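Local coordinates for ethanolamine utilization protein EutL (Clostridium perfringens, PDB 4FDZ) that probably serves as a shell protein of the bacterial microcompartment that encloses ethanolamine breakdown, its chain carrying two BMC domains and assembling as a trimer, at residues C[155-160]-C[183-188]. Residues are numbered along the deposited sequence; the frame is centred on the assembly and turned at random.
Sequences LEAMYA and NFAGAL
Ala-157 and Ala-185 meet methyl to methyl between helix 154-167 and strand 185-191, CB to CB 3.8 Å. The Ala-157 methyl also rests on the strand backbone, with its CB 3.7 Å from Ala-185 O and 4.1 Å from Gly-186 N. Met-158 closes the contact from one flank. Its CB leaves the helix without facing the strand, and CG, set beside the backbone N (chi1 -64°), is still 5.8 Å from Ala-185 CB. A further bend at chi2 (-54°) leaves SD 5.3 Å from Ala-185 CB, beyond contact, and the turn at chi3 then brings CE back toward the strand. There CE lies 3.9 Å from Ala-185 CB and equally 3.9 Å from Ala-157 CB, so the three methyls form a nearly equilateral cluster. Where the small methyls of Ala-157 and Ala-185 face each other, the segment axes approach to 7.0 Å, their directions 38° apart. This is helix-on-sheet packing inside a BMC domain. The strand itself is hydrogen-bonded on its two edges, Ala-185 to Ala-152 of strand 146-152 and Gly-186 to Phe-176 of strand 171-176. Phe-175 and Pro-178 pack against Met-158, while farther along the helix Ala-160 touches helix 193-212 and Tyr-159 packs on Ile-15 of the second subunit.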
ATOM      1  N   LEU C 155     -10.852  12.920  -1.532  1.00 11.34           N
ATOM      2  CA  LEU C 155     -12.113  13.647  -1.379  1.00 11.27           C
ATOM      3  C   LEU C 155     -12.386  14.552  -2.584  1.00 11.57           C
ATOM      4  O   LEU C 155     -13.521  14.605  -3.088  1.00 12.05           O
ATOM      5  CB  LEU C 155     -12.151  14.422  -0.056  1.00 10.88           C
ATOM      6  CG  LEU C 155     -13.435  15.211   0.240  1.00 11.27           C
ATOM      7  CD1 LEU C 155     -13.737  15.238   1.737  1.00 12.25           C
ATOM      8  CD2 LEU C 155     -13.376  16.630  -0.351  1.00 13.58           C
ATOM      9  N   GLU C 156     -11.357  15.260  -3.038  1.00 11.48           N
ATOM     10  CA  GLU C 156     -11.484  16.121  -4.207  1.00 11.56           C
ATOM     11  C   GLU C 156     -12.000  15.291  -5.381  1.00 10.80           C
ATOM     12  O   GLU C 156     -12.897  15.712  -6.105  1.00 12.24           O
ATOM     13  CB  GLU C 156     -10.141  16.756  -4.574  1.00 11.79           C
ATOM     14  CG  GLU C 156      -9.549  17.659  -3.505  1.00 14.63           C
ATOM     15  CD  GLU C 156      -8.555  16.943  -2.615  1.00 14.05           C
ATOM     16  OE1 GLU C 156      -8.898  15.883  -2.056  1.00 13.19           O
ATOM     17  OE2 GLU C 156      -7.422  17.444  -2.476  1.00 14.17           O
ATOM     18  N   ALA C 157     -11.448  14.093  -5.544  1.00 10.59           N
ATOM     19  CA  ALA C 157     -11.827  13.237  -6.658  1.00 12.47           C
ATOM     20  C   ALA C 157     -13.289  12.840  -6.605  1.00 13.17           C
ATOM     21  O   ALA C 157     -13.964  12.862  -7.624  1.00 11.92           O
ATOM     22  CB  ALA C 157     -10.944  11.994  -6.702  1.00 12.29           C
ATOM     23  N   MET C 158     -13.785  12.445  -5.431  1.00 13.76           N
ATOM     24  CA  MET C 158     -15.173  11.999  -5.336  1.00 15.05           C
ATOM     25  C   MET C 158     -16.108  13.163  -5.632  1.00 15.53           C
ATOM     26  O   MET C 158     -17.079  13.022  -6.374  1.00 15.71           O
ATOM     27  CB  MET C 158     -15.476  11.420  -3.954  1.00 15.31           C
ATOM     28  CG  MET C 158     -14.691  10.152  -3.600  1.00 16.13           C
ATOM     29  SD  MET C 158     -14.812   8.789  -4.793  1.00 16.05           S
ATOM     30  CE  MET C 158     -13.461   9.137  -5.909  1.00 29.20           C
ATOM     31  N   TYR C 159     -15.802  14.312  -5.045  1.00 15.14           N
ATOM     32  CA  TYR C 159     -16.588  15.527  -5.236  1.00 14.58           C
ATOM     33  C   TYR C 159     -16.580  15.968  -6.695  1.00 15.12           C
ATOM     34  O   TYR C 159     -17.631  16.251  -7.281  1.00 15.92           O
ATOM     35  CB  TYR C 159     -16.013  16.626  -4.357  1.00 14.51           C
ATOM     36  CG  TYR C 159     -16.773  17.931  -4.385  1.00 18.06           C
ATOM     37  CD1 TYR C 159     -17.849  18.147  -3.540  1.00 23.12           C
ATOM     38  CD2 TYR C 159     -16.398  18.953  -5.242  1.00 19.56           C
ATOM     39  CE1 TYR C 159     -18.540  19.347  -3.552  1.00 28.42           C
ATOM     40  CE2 TYR C 159     -17.079  20.159  -5.262  1.00 24.73           C
ATOM     41  CZ  TYR C 159     -18.147  20.349  -4.417  1.00 30.16           C
ATOM     42  OH  TYR C 159     -18.823  21.552  -4.437  1.00 34.05           O
ATOM     43  N   ALA C 160     -15.392  16.002  -7.289  1.00 14.29           N
ATOM     44  CA  ALA C 160     -15.243  16.488  -8.660  1.00 15.23           C
ATOM     45  C   ALA C 160     -15.764  15.496  -9.715  1.00 15.16           C
ATOM     46  O   ALA C 160     -16.219  15.909 -10.789  1.00 15.61           O
ATOM     47  CB  ALA C 160     -13.795  16.846  -8.927  1.00 15.44           C
ATOM     48  N   ASN C 183      -2.322   6.859  -3.348  1.00 10.33           N
ATOM     49  CA  ASN C 183      -3.292   7.584  -2.522  1.00  9.13           C
ATOM     50  C   ASN C 183      -4.052   8.675  -3.287  1.00 10.45           C
ATOM     51  O   ASN C 183      -4.374   9.730  -2.743  1.00 11.21           O
ATOM     52  CB  ASN C 183      -2.622   8.126  -1.252  1.00 10.50           C
ATOM     53  CG  ASN C 183      -2.102   7.008  -0.364  1.00 11.25           C
ATOM     54  OD1 ASN C 183      -2.775   5.991  -0.183  1.00 12.15           O
ATOM     55  ND2 ASN C 183      -0.892   7.173   0.169  1.00 11.24           N
ATOM     56  N   PHE C 184      -4.349   8.384  -4.549  1.00 11.17           N
ATOM     57  CA  PHE C 184      -5.210   9.233  -5.368  1.00 11.79           C
ATOM     58  C   PHE C 184      -6.492   8.457  -5.700  1.00 13.19           C
ATOM     59  O   PHE C 184      -6.746   7.385  -5.126  1.00 12.91           O
ATOM     60  CB  PHE C 184      -4.467   9.696  -6.634  1.00 11.51           C
ATOM     61  CG  PHE C 184      -3.555  10.876  -6.403  1.00 12.08           C
ATOM     62  CD1 PHE C 184      -2.364  10.721  -5.714  1.00 14.19           C
ATOM     63  CD2 PHE C 184      -3.891  12.140  -6.877  1.00 11.39           C
ATOM     64  CE1 PHE C 184      -1.527  11.805  -5.491  1.00 13.04           C
ATOM     65  CE2 PHE C 184      -3.056  13.227  -6.659  1.00 12.02           C
ATOM     66  CZ  PHE C 184      -1.873  13.060  -5.964  1.00 12.73           C
ATOM     67  N   ALA C 185      -7.315   9.023  -6.580  1.00 12.71           N
ATOM     68  CA  ALA C 185      -8.577   8.406  -6.980  1.00 12.46           C
ATOM     69  C   ALA C 185      -9.042   9.102  -8.238  1.00 14.78           C
ATOM     70  O   ALA C 185      -8.439  10.086  -8.657  1.00 12.64           O
ATOM     71  CB  ALA C 185      -9.624   8.560  -5.890  1.00 12.84           C
ATOM     72  N   GLY C 186     -10.132   8.624  -8.828  1.00 15.82           N
ATOM     73  CA  GLY C 186     -10.655   9.268 -10.017  1.00 16.68           C
ATOM     74  C   GLY C 186     -11.392   8.284 -10.890  1.00 16.21           C
ATOM     75  O   GLY C 186     -11.936   7.301 -10.393  1.00 15.62           O
ATOM     76  N   ALA C 187     -11.392   8.533 -12.192  1.00 14.28           N
ATOM     77  CA  ALA C 187     -12.077   7.653 -13.118  1.00 13.95           C
ATOM     78  C   ALA C 187     -11.698   7.947 -14.554  1.00 14.65           C
ATOM     79  O   ALA C 187     -11.108   8.986 -14.862  1.00 14.60           O
ATOM     80  CB  ALA C 187     -13.583   7.778 -12.955  1.00 14.38           C
ATOM     81  N   LEU C 188     -12.034   6.991 -15.412  1.00 14.37           N
ATOM     82  CA  LEU C 188     -12.061   7.167 -16.850  1.00 14.75           C
ATOM     83  C   LEU C 188     -13.522   7.284 -17.283  1.00 16.92           C
ATOM     84  O   LEU C 188     -14.327   6.374 -17.036  1.00 16.82           O
ATOM     85  CB  LEU C 188     -11.442   5.952 -17.549  1.00 14.29           C
ATOM     86  CG  LEU C 188      -9.992   5.607 -17.232  1.00 13.69           C
ATOM     87  CD1 LEU C 188      -9.533   4.386 -18.036  1.00 14.44           C
ATOM     88  CD2 LEU C 188      -9.100   6.793 -17.506  1.00 14.18           C
TER